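Local coordinates for enoyl-acyl carrier protein reductase (Uncultured bacterium, PDB 6KIA) that probably reduces the enoyl double bond of acyl carrier protein-bound intermediates in fatty acid synthesis, using NADH, and is linked to triclosan resistance, at residues D115-W120 against N194-K199; S188-L193 against P365-A370; D93-E98 against E124-V129; N211-L216 against R271-A276. All coordinates share one frame; numbering follows the deposited sequence.

Interaction 1: residues D115-W120 against N194-K199; sequences DDKLDW and NSDLGK
Asp196 reaches out of the first turn of helix 196-219 against the extended chain at Lys117 and Leu118 and the indole of Trp120. Its OD2 is gripped twice. The Leu118 backbone N donates to the anti lone pair of Asp196 OD2 at 2.8 Å and nearly straight (164°), while Trp120 NE1 gives the same OD2 a weak, strongly bent bond of 3.1 Å. The carboxylate does not lie flat on the indole: the two planes stand 66° apart. Further along the ring, Trp120 CH2 rests against Lys199 CB at 3.7 Å, one helical turn on from Asp196. The bend of Lys117 at chi2 (-52°) lays CD 3.4 Å from Asp196 OD2. Its ammonium stays beyond salt-bridge range, with NZ 4.0 Å from Asp196 OD1, although one water donates to that oxygen and accepts from Lys199 NZ and, weakly, from Lys117 NZ. Two other waters link Asp116 O to the Asp196 and Leu197 backbone N atoms, which start the helix. With Ser195 OG accepting from Gly198 N at 3.1 Å, this is a serine N-capped helix start, onto which the loop leading into helix 120-146 and its first residue, Trp120, are docked.

Interaction 2: residues S188-L193 against P365-A370; sequences SSSALL and PMPNTA
Ser189 and Asn368 hold each other by two reciprocal hydrogen bonds, each joining the backbone N of one residue to the side chain of the other. The Ser189 N donates to Asn368 OD1 at 2.7 Å, close to straight (165°), approaching from 27° out of the carbonyl plane. In return the Asn368 N donates to Ser189 OG at 3.1 Å. Asn368 carries CG between its backbone N and its carbonyl carbon (chi1 60°), which folds the amide back beside its own main chain and lets OD1 and N serve the same serine. Around this pair the packing is close: Asn368 OD1 lies 3.3 Å from Ser188 CA, and Ser189 OG is 3.1 Å from Pro367 CA. Ser190 adds its hydroxyl alongside the proline ring, with OG 3.5 Å from Pro367 CB.

Each partner lies next to an N-cap. Ser188 is the N-cap of helix 189-194, its OG accepting from Ala191 N at 3.2 Å. Asn368 OD1 takes another N-H of that first turn, that of Ser189, from outside the helix. In the other segment Thr369 follows Asn368 directly and caps helix 370-385 through Leu372 N, while the Met366 carbonyl is held by Ser259 OG. The contact thus pins the start of helix 189-194 to the loop entering helix 370-385; elsewhere the short helix packs Leu192 on Phe171 and Ile178 of helix 169-180 and against Leu197 of helix 196-219.

Interaction 3: residues D93-E98 against E124-V129; sequences DAPAGE and EKCRAV
Ala94 and Cys126 bring their CA atoms to 4.6 Å, because an extended piece of the loop 93-98 runs directly over helix 120-146 before a type II turn from Pro95 to Glu98 carries the chain off again, with Gly97 at its positive-phi position. The Asp93 carbonyl is pressed against the cysteine: Asp93 O lies 3.2 Å from Cys126 CB and only slightly farther from its SG. This oxygen is buried with no hydrogen-bonding partner in the model, so sulfur and carbon are what it meets on the helix. The sulfur also touches the methyl of Ala94, with Ala94 CB 3.9 Å from Cys126 SG. The loop follows strand 80-83, a parallel strand of the Rossmann-type sheet, and its Asp93 side chain is about 9 Å from the bound NADH, with OD1 in a salt bridge to Arg133 NH2 farther along the same helix. Pro95 packs against two side chains one turn apart. Its CG meets Lys125 CD at 3.5 Å, the lysine chain crossing the ring at about a right angle, and its CD meets Val129 CG2 at 4.2 Å. Lys125 leaves with CG anti to the backbone N (chi1 -175°) and bends at chi3, and its end passes by the Glu98 carboxylate. The opposite charges probably attract, though too far apart for a salt bridge, Glu98 OE1 standing 4.1 Å from Lys125 NZ.

Interaction 4: residues N211-L216 against R271-A276; sequences NTFLHL and RIAEDA
Ile272 turns CG2 anti to its backbone N and keeps CG1 beside that N (chi1 -70°), an arrangement that splays its two branches over different residues of helix 196-219. Phe213, with its own CG anti to the backbone N (chi1 -165°), swings its ring toward helix 263-278. The CG2 branch packs against both Phe213 and Leu214, 3.9 Å from Phe213 CD2 and equally close to Leu214 CA. The other branch runs on to CD1, which reaches Leu214 CB at 4.0 Å and approaches Asn211 OD1 at 4.1 Å. The Phe213 and Ile272 side chains run antiparallel alongside one another, and beyond the isoleucine the ring presents its edge to Ala273, with Phe213 CE2 4.2 Å from Ala273 CB, near the ring plane. No hydrogen bond joins the two segments. The polar end of Asn211 is nevertheless held, OD1 by Arg268 NE one turn earlier on the second helix and ND2 by Glu207.

Behind the contact Phe213 makes an edge-to-face pair with His159 and packs on Tyr236, Ala238 and Ala283, while Ala273 sits on Val285. Phe213 comes about 10 Å from the bound NADH. The short helix segments run nearly parallel, their directions 27° apart and their axes 9.7 Å at closest approach. Such side-by-side helices, lying against the adjacent parallel strands 234-240 and 283-287, are characteristic of the alpha/beta layering of a Rossmann-type nucleotide-binding fold.

In the fold
From the N terminus, interaction 3 closes first, a short loop from 93-98 to helix 120-146. Residues 115-120 lie inside that loop but pair with 194-199, so interaction 1 crosses interaction 3 and ties the approach to helix 120-146 to the start of helix 196-219. Just before that start, 188-193 opens interaction 2, which crosses interaction 1 and reaches far ahead to 365-370; the two contacts touch through Leu192 and Leu193. Interaction 4 is nested inside the loop of interaction 2 and uses the same helix 196-219 as interaction 1, about 27 Å away between centres, joining it to helix 263-278 beside the central sheet.

Interaction 1: residues D115-W120 against N194-K199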
loop_
_atom_site.group_PDB
_atom_site.type_symbol
_atom_site.label_atom_id
_atom_site.label_comp_id
_atom_site.label_asym_id
_atom_site.label_seq_id
_atom_site.Cartn_x
_atom_site.Cartn_y
_atom_site.Cartn_z
ATOM N N ASP A 115 -11.236 21.382 -18.126
ATOM C CA ASP A 115 -10.641 22.287 -19.084
ATOM C C ASP A 115 -9.700 23.294 -18.428
ATOM O O ASP A 115 -8.965 23.996 -19.131
ATOM C CB ASP A 115 -11.755 23.025 -19.827
ATOM C CG ASP A 115 -12.511 22.124 -20.786
ATOM O OD1 ASP A 115 -11.884 21.242 -21.410
ATOM O OD2 ASP A 115 -13.741 22.297 -20.909
ATOM N N ASP A 116 -9.718 23.374 -17.093
ATOM C CA ASP A 116 -8.833 24.309 -16.378
ATOM C C ASP A 116 -7.368 23.947 -16.566
ATOM O O ASP A 116 -6.993 22.774 -16.537
ATOM C CB ASP A 116 -9.168 24.362 -14.883
ATOM C CG ASP A 116 -10.377 25.242 -14.571
ATOM O OD1 ASP A 116 -10.735 26.118 -15.390
ATOM O OD2 ASP A 116 -10.975 25.056 -13.489
ATOM N N LYS A 117 -6.531 24.965 -16.740
ATOM C CA LYS A 117 -5.118 24.729 -17.010
ATOM C C LYS A 117 -4.295 25.312 -15.872
ATOM O O LYS A 117 -4.684 26.312 -15.273
ATOM C CB LYS A 117 -4.715 25.355 -18.345
ATOM C CG LYS A 117 -5.361 24.636 -19.546
ATOM C CD LYS A 117 -5.155 23.142 -19.540
ATOM C CE LYS A 117 -5.908 22.541 -20.702
ATOM N NZ LYS A 117 -5.808 21.075 -20.832
ATOM N N LEU A 118 -3.151 24.699 -15.579
ATOM C CA LEU A 118 -2.325 25.143 -14.462
ATOM C C LEU A 118 -1.016 25.800 -14.908
ATOM O O LEU A 118 -0.462 25.465 -15.957
ATOM C CB LEU A 118 -2.031 23.954 -13.529
ATOM C CG LEU A 118 -3.243 23.389 -12.784
ATOM C CD1 LEU A 118 -2.926 22.058 -12.093
ATOM C CD2 LEU A 118 -3.698 24.399 -11.751
ATOM N N ASP A 119 -0.554 26.748 -14.097
ATOM C CA ASP A 119 0.753 27.382 -14.241
ATOM C C ASP A 119 1.841 26.411 -13.824
ATOM O O ASP A 119 2.211 26.339 -12.645
ATOM C CB ASP A 119 0.799 28.654 -13.387
ATOM C CG ASP A 119 2.096 29.446 -13.548
ATOM O OD1 ASP A 119 3.018 29.001 -14.265
ATOM O OD2 ASP A 119 2.165 30.550 -12.972
ATOM N N TRP A 120 2.376 25.687 -14.797
ATOM C CA TRP A 120 3.295 24.607 -14.487
ATOM C C TRP A 120 4.652 25.085 -14.003
ATOM O O TRP A 120 5.330 24.359 -13.284
ATOM C CB TRP A 120 3.464 23.686 -15.696
ATOM C CG TRP A 120 2.212 22.880 -15.976
ATOM C CD1 TRP A 120 1.352 23.035 -17.032
ATOM C CD2 TRP A 120 1.654 21.841 -15.156
ATOM N NE1 TRP A 120 0.308 22.136 -16.931
ATOM C CE2 TRP A 120 0.476 21.390 -15.790
ATOM C CE3 TRP A 120 2.047 21.234 -13.956
ATOM C CZ2 TRP A 120 -0.312 20.372 -15.260
ATOM C CZ3 TRP A 120 1.256 20.218 -13.433
ATOM C CH2 TRP A 120 0.095 19.801 -14.085
ATOM N N ASN A 194 -6.217 13.034 -18.058
ATOM C CA ASN A 194 -5.883 13.949 -19.155
ATOM C C ASN A 194 -6.016 15.422 -18.782
ATOM O O ASN A 194 -5.495 16.306 -19.480
ATOM C CB ASN A 194 -6.752 13.666 -20.376
ATOM C CG ASN A 194 -6.492 12.302 -20.982
ATOM O OD1 ASN A 194 -5.388 11.767 -20.886
ATOM N ND2 ASN A 194 -7.514 11.735 -21.621
ATOM N N SER A 195 -6.712 15.708 -17.692
ATOM C CA SER A 195 -6.824 17.086 -17.233
ATOM C C SER A 195 -5.534 17.550 -16.533
ATOM O O SER A 195 -4.731 16.721 -16.100
ATOM C CB SER A 195 -8.013 17.238 -16.285
ATOM O OG SER A 195 -7.757 16.562 -15.057
ATOM N N ASP A 196 -5.337 18.860 -16.424
ATOM C CA ASP A 196 -4.183 19.371 -15.680
ATOM C C ASP A 196 -4.290 18.971 -14.211
ATOM O O ASP A 196 -3.280 18.659 -13.579
ATOM C CB ASP A 196 -4.044 20.888 -15.826
ATOM C CG ASP A 196 -3.263 21.282 -17.062
ATOM O OD1 ASP A 196 -3.076 20.426 -17.954
ATOM O OD2 ASP A 196 -2.815 22.446 -17.126
ATOM N N LEU A 197 -5.512 18.955 -13.677
ATOM C CA LEU A 197 -5.732 18.444 -12.312
ATOM C C LEU A 197 -5.136 17.038 -12.122
ATOM O O LEU A 197 -4.382 16.793 -11.165
ATOM C CB LEU A 197 -7.224 18.408 -11.987
ATOM C CG LEU A 197 -7.586 17.805 -10.630
ATOM C CD1 LEU A 197 -7.051 18.683 -9.527
ATOM C CD2 LEU A 197 -9.119 17.599 -10.515
ATOM N N GLY A 198 -5.464 16.129 -13.039
ATOM C CA GLY A 198 -4.981 14.754 -12.985
ATOM C C GLY A 198 -3.468 14.703 -13.107
ATOM O O GLY A 198 -2.803 13.956 -12.392
ATOM N N LYS A 199 -2.917 15.518 -14.004
ATOM C CA LYS A 199 -1.470 15.568 -14.204
ATOM C C LYS A 199 -0.751 15.990 -12.925
ATOM O O LYS A 199 0.281 15.409 -12.555
ATOM C CB LYS A 199 -1.137 16.510 -15.375
ATOM C CG LYS A 199 -1.524 15.890 -16.702
ATOM C CD LYS A 199 -1.356 16.832 -17.907
ATOM C CE LYS A 199 -1.870 16.129 -19.169
ATOM N NZ LYS A 199 -1.818 16.965 -20.425
HETATM O O HOH W 1 -7.227 20.528 -17.990
HETATM O O HOH W 2 -7.620 20.657 -14.788
HETATM O O HOH W 3 -4.199 18.612 -19.699
#

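Interaction 2: residues S188-L193 against P365-A370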
loop_
_atom_site.group_PDB
_atom_site.type_symbol
_atom_site.label_atom_id
_atom_site.label_comp_id
_atom_site.label_asym_id
_atom_site.label_seq_id
_atom_site.Cartn_x
_atom_site.Cartn_y
_atom_site.Cartn_z
ATOM N N SER A 188 -14.821 8.377 -16.696
ATOM C CA SER A 188 -13.670 7.520 -16.951
ATOM C C SER A 188 -12.424 8.062 -16.269
ATOM O O SER A 188 -12.273 9.276 -16.105
ATOM C CB SER A 188 -13.419 7.361 -18.452
ATOM O OG SER A 188 -12.595 8.403 -18.947
ATOM N N SER A 189 -11.538 7.144 -15.893
ATOM C CA SER A 189 -10.249 7.484 -15.299
ATOM C C SER A 189 -9.456 8.426 -16.210
ATOM O O SER A 189 -8.767 9.349 -15.742
ATOM C CB SER A 189 -9.450 6.214 -15.026
ATOM O OG SER A 189 -9.352 5.420 -16.202
ATOM N N SER A 190 -9.592 8.196 -17.513
ATOM C CA SER A 190 -8.921 8.992 -18.536
ATOM C C SER A 190 -9.305 10.462 -18.472
ATOM O O SER A 190 -8.473 11.334 -18.745
ATOM C CB SER A 190 -9.225 8.430 -19.922
ATOM O OG SER A 190 -8.499 7.232 -20.122
ATOM N N ALA A 191 -10.563 10.741 -18.138
ATOM C CA ALA A 191 -11.028 12.126 -18.014
ATOM C C ALA A 191 -10.236 12.871 -16.933
ATOM O O ALA A 191 -9.841 14.032 -17.106
ATOM C CB ALA A 191 -12.529 12.167 -17.710
ATOM N N LEU A 192 -9.998 12.202 -15.809
ATOM C CA LEU A 192 -9.177 12.802 -14.770
ATOM C C LEU A 192 -7.732 12.933 -15.230
ATOM O O LEU A 192 -7.115 13.999 -15.106
ATOM C CB LEU A 192 -9.219 11.964 -13.484
ATOM C CG LEU A 192 -8.313 12.466 -12.359
ATOM C CD1 LEU A 192 -8.692 13.868 -11.929
ATOM C CD2 LEU A 192 -8.325 11.496 -11.163
ATOM N N LEU A 193 -7.175 11.832 -15.726
ATOM C CA LEU A 193 -5.734 11.803 -15.987
ATOM C C LEU A 193 -5.312 12.747 -17.126
ATOM O O LEU A 193 -4.172 13.217 -17.148
ATOM C CB LEU A 193 -5.269 10.370 -16.272
ATOM C CG LEU A 193 -5.348 9.390 -15.090
ATOM C CD1 LEU A 193 -4.358 8.256 -15.265
ATOM C CD2 LEU A 193 -5.124 10.086 -13.747
ATOM N N PRO A 365 -1.703 0.356 -15.553
ATOM C CA PRO A 365 -3.137 0.263 -15.226
ATOM C C PRO A 365 -4.013 0.715 -16.381
ATOM O O PRO A 365 -3.744 1.753 -16.998
ATOM C CB PRO A 365 -3.299 1.219 -14.039
ATOM C CG PRO A 365 -2.204 2.234 -14.208
ATOM C CD PRO A 365 -1.077 1.561 -14.980
ATOM N N MET A 366 -5.045 -0.054 -16.684
ATOM C CA MET A 366 -5.933 0.308 -17.787
ATOM C C MET A 366 -6.963 1.367 -17.378
ATOM O O MET A 366 -7.294 1.504 -16.202
ATOM C CB MET A 366 -6.629 -0.943 -18.312
ATOM C CG MET A 366 -5.649 -1.974 -18.882
ATOM S SD MET A 366 -6.405 -3.549 -19.331
ATOM C CE MET A 366 -7.432 -3.034 -20.711
ATOM N N PRO A 367 -7.473 2.136 -18.351
ATOM C CA PRO A 367 -8.610 3.013 -18.057
ATOM C C PRO A 367 -9.869 2.206 -17.708
ATOM O O PRO A 367 -10.040 1.095 -18.214
ATOM C CB PRO A 367 -8.818 3.785 -19.372
ATOM C CG PRO A 367 -7.521 3.631 -20.127
ATOM C CD PRO A 367 -6.960 2.306 -19.723
ATOM N N ASN A 368 -10.734 2.733 -16.848
ATOM C CA ASN A 368 -11.956 2.007 -16.559
ATOM C C ASN A 368 -12.961 2.288 -17.695
ATOM O O ASN A 368 -12.672 3.063 -18.606
ATOM C CB ASN A 368 -12.521 2.401 -15.198
ATOM C CG ASN A 368 -12.845 3.865 -15.109
ATOM O OD1 ASN A 368 -12.471 4.651 -15.978
ATOM N ND2 ASN A 368 -13.557 4.246 -14.057
ATOM N N THR A 369 -14.102 1.613 -17.653
ATOM C CA THR A 369 -15.162 1.788 -18.649
ATOM C C THR A 369 -16.507 1.717 -17.953
ATOM O O THR A 369 -16.606 1.245 -16.823
ATOM C CB THR A 369 -15.143 0.698 -19.741
ATOM O OG1 THR A 369 -15.412 -0.578 -19.142
ATOM C CG2 THR A 369 -13.815 0.662 -20.479
ATOM N N ALA A 370 -17.553 2.154 -18.640
ATOM C CA ALA A 370 -18.895 2.071 -18.086
ATOM C C ALA A 370 -19.311 0.624 -17.795
ATOM O O ALA A 370 -19.968 0.356 -16.787
ATOM C CB ALA A 370 -19.898 2.735 -19.050
#

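Interaction 3: residues D93-E98 against E124-V129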
loop_
_atom_site.group_PDB
_atom_site.type_symbol
_atom_site.label_atom_id
_atom_site.label_comp_id
_atom_site.label_asym_id
_atom_site.label_seq_id
_atom_site.Cartn_x
_atom_site.Cartn_y
_atom_site.Cartn_z
ATOM N N ASP A 93 3.074 22.933 -0.441
ATOM C CA ASP A 93 4.346 23.648 -0.393
ATOM C C ASP A 93 4.400 24.831 -1.370
ATOM O O ASP A 93 3.847 24.772 -2.467
ATOM C CB ASP A 93 5.490 22.680 -0.683
ATOM C CG ASP A 93 5.763 21.746 0.482
ATOM O OD1 ASP A 93 5.472 20.530 0.360
ATOM O OD2 ASP A 93 6.240 22.242 1.530
ATOM N N ALA A 94 5.102 25.889 -0.972
ATOM C CA ALA A 94 5.283 27.065 -1.823
ATOM C C ALA A 94 6.337 27.987 -1.217
ATOM O O ALA A 94 6.576 27.940 -0.013
ATOM C CB ALA A 94 3.954 27.815 -2.008
ATOM N N PRO A 95 6.969 28.834 -2.046
ATOM C CA PRO A 95 7.790 29.917 -1.494
ATOM C C PRO A 95 6.937 30.824 -0.613
ATOM O O PRO A 95 5.729 30.898 -0.837
ATOM C CB PRO A 95 8.293 30.655 -2.736
ATOM C CG PRO A 95 8.234 29.666 -3.817
ATOM C CD PRO A 95 7.024 28.811 -3.519
ATOM N N ALA A 96 7.540 31.450 0.393
ATOM C CA ALA A 96 6.807 32.279 1.353
ATOM C C ALA A 96 5.809 33.239 0.703
ATOM O O ALA A 96 6.157 34.020 -0.183
ATOM C CB ALA A 96 7.790 33.071 2.205
ATOM N N GLY A 97 4.556 33.153 1.132
ATOM C CA GLY A 97 3.545 34.085 0.671
ATOM C C GLY A 97 2.960 33.839 -0.707
ATOM O O GLY A 97 2.174 34.650 -1.189
ATOM N N GLU A 98 3.347 32.748 -1.361
ATOM C CA GLU A 98 2.852 32.470 -2.712
ATOM C C GLU A 98 1.874 31.291 -2.711
ATOM O O GLU A 98 1.864 30.492 -1.766
ATOM C CB GLU A 98 4.021 32.210 -3.668
ATOM C CG GLU A 98 5.132 33.246 -3.569
ATOM C CD GLU A 98 6.214 33.060 -4.623
ATOM O OE1 GLU A 98 6.067 32.162 -5.482
ATOM O OE2 GLU A 98 7.220 33.804 -4.582
ATOM N N GLU A 124 6.192 23.776 -10.558
ATOM C CA GLU A 124 7.551 23.250 -10.488
ATOM C C GLU A 124 8.329 23.912 -9.345
ATOM O O GLU A 124 9.091 23.251 -8.612
ATOM C CB GLU A 124 8.278 23.464 -11.814
ATOM C CG GLU A 124 9.746 23.050 -11.782
ATOM C CD GLU A 124 9.943 21.620 -11.301
ATOM O OE1 GLU A 124 9.292 20.706 -11.848
ATOM O OE2 GLU A 124 10.751 21.411 -10.370
ATOM N N LYS A 125 8.141 25.219 -9.194
ATOM C CA LYS A 125 8.731 25.917 -8.050
ATOM C C LYS A 125 8.299 25.315 -6.707
ATOM O O LYS A 125 9.114 25.069 -5.800
ATOM C CB LYS A 125 8.384 27.395 -8.115
ATOM C CG LYS A 125 9.037 28.255 -7.051
ATOM C CD LYS A 125 8.718 29.722 -7.296
ATOM C CE LYS A 125 8.527 29.987 -8.789
ATOM N NZ LYS A 125 7.777 31.238 -9.078
ATOM N N CYS A 126 7.005 25.059 -6.601
ATOM C CA CYS A 126 6.447 24.406 -5.413
ATOM C C CYS A 126 6.981 22.983 -5.197
ATOM O O CYS A 126 7.250 22.573 -4.056
ATOM C CB CYS A 126 4.917 24.381 -5.493
ATOM S SG CYS A 126 4.138 26.020 -5.467
ATOM N N ARG A 127 7.101 22.223 -6.282
ATOM C CA ARG A 127 7.620 20.861 -6.212
ATOM C C ARG A 127 9.031 20.881 -5.658
ATOM O O ARG A 127 9.376 20.053 -4.812
ATOM C CB ARG A 127 7.601 20.178 -7.593
ATOM C CG ARG A 127 7.965 18.687 -7.579
ATOM C CD ARG A 127 7.710 17.997 -8.916
ATOM N NE ARG A 127 7.458 16.563 -8.730
ATOM C CZ ARG A 127 7.125 15.710 -9.700
ATOM N NH1 ARG A 127 7.016 16.132 -10.953
ATOM N NH2 ARG A 127 6.912 14.421 -9.412
ATOM N N ALA A 128 9.851 21.816 -6.148
ATOM C CA ALA A 128 11.227 21.958 -5.662
ATOM C C ALA A 128 11.277 22.279 -4.177
ATOM O O ALA A 128 12.044 21.653 -3.425
ATOM C CB ALA A 128 11.976 23.027 -6.449
ATOM N N VAL A 129 10.483 23.260 -3.754
ATOM C CA VAL A 129 10.413 23.563 -2.324
ATOM C C VAL A 129 9.999 22.324 -1.486
ATOM O O VAL A 129 10.658 21.984 -0.491
ATOM C CB VAL A 129 9.456 24.742 -2.054
ATOM C CG1 VAL A 129 9.200 24.899 -0.560
ATOM C CG2 VAL A 129 10.035 26.022 -2.655
#

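Interaction 4: residues N211-L216 against R271-A276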
loop_
_atom_site.group_PDB
_atom_site.type_symbol
_atom_site.label_atom_id
_atom_site.label_comp_id
_atom_site.label_asym_id
_atom_site.label_seq_id
_atom_site.Cartn_x
_atom_site.Cartn_y
_atom_site.Cartn_z
ATOM N N ASN A 211 9.061 8.289 -5.030
ATOM C CA ASN A 211 10.334 8.961 -4.776
ATOM C C ASN A 211 10.769 8.994 -3.307
ATOM O O ASN A 211 11.957 9.046 -3.018
ATOM C CB ASN A 211 10.277 10.371 -5.344
ATOM C CG ASN A 211 10.164 10.362 -6.857
ATOM O OD1 ASN A 211 10.508 9.372 -7.504
ATOM N ND2 ASN A 211 9.675 11.457 -7.427
ATOM N N THR A 212 9.812 8.943 -2.386
ATOM C CA THR A 212 10.116 8.789 -0.967
ATOM C C THR A 212 10.998 7.553 -0.675
ATOM O O THR A 212 11.792 7.582 0.263
ATOM C CB THR A 212 8.830 8.662 -0.140
ATOM O OG1 THR A 212 7.990 7.660 -0.732
ATOM C CG2 THR A 212 8.066 9.979 -0.136
ATOM N N PHE A 213 10.833 6.467 -1.440
ATOM C CA PHE A 213 11.677 5.276 -1.282
ATOM C C PHE A 213 13.105 5.583 -1.673
ATOM O O PHE A 213 14.046 5.141 -1.012
ATOM C CB PHE A 213 11.126 4.117 -2.115
ATOM C CG PHE A 213 11.678 2.762 -1.763
ATOM C CD1 PHE A 213 11.752 2.320 -0.437
ATOM C CD2 PHE A 213 12.003 1.874 -2.772
ATOM C CE1 PHE A 213 12.213 1.031 -0.134
ATOM C CE2 PHE A 213 12.472 0.595 -2.476
ATOM C CZ PHE A 213 12.565 0.168 -1.156
ATOM N N LEU A 214 13.261 6.351 -2.753
ATOM C CA LEU A 214 14.589 6.761 -3.181
ATOM C C LEU A 214 15.211 7.655 -2.120
ATOM O O LEU A 214 16.396 7.526 -1.827
ATOM C CB LEU A 214 14.555 7.503 -4.528
ATOM C CG LEU A 214 15.922 8.072 -4.950
ATOM C CD1 LEU A 214 16.901 6.935 -5.266
ATOM C CD2 LEU A 214 15.799 9.032 -6.127
ATOM N N HIS A 215 14.419 8.559 -1.542
ATOM C CA HIS A 215 14.944 9.476 -0.536
ATOM C C HIS A 215 15.325 8.713 0.712
ATOM O O HIS A 215 16.259 9.084 1.414
ATOM C CB HIS A 215 13.929 10.559 -0.199
ATOM C CG HIS A 215 13.598 11.423 -1.368
ATOM N ND1 HIS A 215 14.552 11.822 -2.279
ATOM C CD2 HIS A 215 12.419 11.936 -1.798
ATOM C CE1 HIS A 215 13.976 12.549 -3.220
ATOM N NE2 HIS A 215 12.684 12.636 -2.951
ATOM N N LEU A 216 14.613 7.622 0.965
ATOM C CA LEU A 216 14.954 6.755 2.078
ATOM C C LEU A 216 16.284 6.071 1.839
ATOM O O LEU A 216 17.168 6.083 2.707
ATOM C CB LEU A 216 13.859 5.708 2.278
ATOM C CG LEU A 216 14.213 4.532 3.189
ATOM C CD1 LEU A 216 14.665 4.994 4.592
ATOM C CD2 LEU A 216 13.040 3.574 3.244
ATOM N N ARG A 271 11.064 0.401 -10.187
ATOM C CA ARG A 271 12.313 0.784 -10.859
ATOM C C ARG A 271 13.379 1.302 -9.880
ATOM O O ARG A 271 14.566 1.023 -10.045
ATOM C CB ARG A 271 12.054 1.826 -11.942
ATOM C CG ARG A 271 11.297 1.270 -13.129
ATOM C CD ARG A 271 11.298 2.217 -14.336
ATOM N NE ARG A 271 10.816 3.571 -14.056
ATOM C CZ ARG A 271 9.539 3.940 -14.090
ATOM N NH1 ARG A 271 8.594 3.051 -14.376
ATOM N NH2 ARG A 271 9.214 5.198 -13.835
ATOM N N ILE A 272 12.959 2.057 -8.869
ATOM C CA ILE A 272 13.890 2.515 -7.837
ATOM C C ILE A 272 14.540 1.315 -7.131
ATOM O O ILE A 272 15.775 1.275 -6.937
ATOM C CB ILE A 272 13.176 3.435 -6.814
ATOM C CG1 ILE A 272 12.817 4.770 -7.466
ATOM C CG2 ILE A 272 14.060 3.677 -5.578
ATOM C CD1 ILE A 272 11.767 5.567 -6.707
ATOM N N ALA A 273 13.727 0.316 -6.788
ATOM C CA ALA A 273 14.271 -0.906 -6.168
ATOM C C ALA A 273 15.261 -1.621 -7.084
ATOM O O ALA A 273 16.311 -2.090 -6.635
ATOM C CB ALA A 273 13.148 -1.870 -5.775
ATOM N N GLU A 274 14.907 -1.751 -8.358
ATOM C CA GLU A 274 15.787 -2.441 -9.312
ATOM C C GLU A 274 17.123 -1.702 -9.480
ATOM O O GLU A 274 18.200 -2.340 -9.462
ATOM C CB GLU A 274 15.078 -2.602 -10.656
ATOM C CG GLU A 274 13.875 -3.520 -10.564
ATOM C CD GLU A 274 12.998 -3.502 -11.814
ATOM O OE1 GLU A 274 12.937 -2.458 -12.492
ATOM O OE2 GLU A 274 12.375 -4.542 -12.111
ATOM N N ASP A 275 17.067 -0.374 -9.569
ATOM C CA ASP A 275 18.279 0.438 -9.719
ATOM C C ASP A 275 19.159 0.272 -8.485
ATOM O O ASP A 275 20.379 0.100 -8.599
ATOM C CB ASP A 275 17.975 1.932 -9.881
ATOM C CG ASP A 275 17.266 2.278 -11.181
ATOM O OD1 ASP A 275 17.388 1.522 -12.167
ATOM O OD2 ASP A 275 16.649 3.370 -11.227
ATOM N N ALA A 276 18.540 0.334 -7.306
ATOM C CA ALA A 276 19.285 0.154 -6.055
ATOM C C ALA A 276 19.916 -1.240 -5.960
ATOM O O ALA A 276 21.064 -1.379 -5.507
ATOM C CB ALA A 276 18.370 0.431 -4.832
#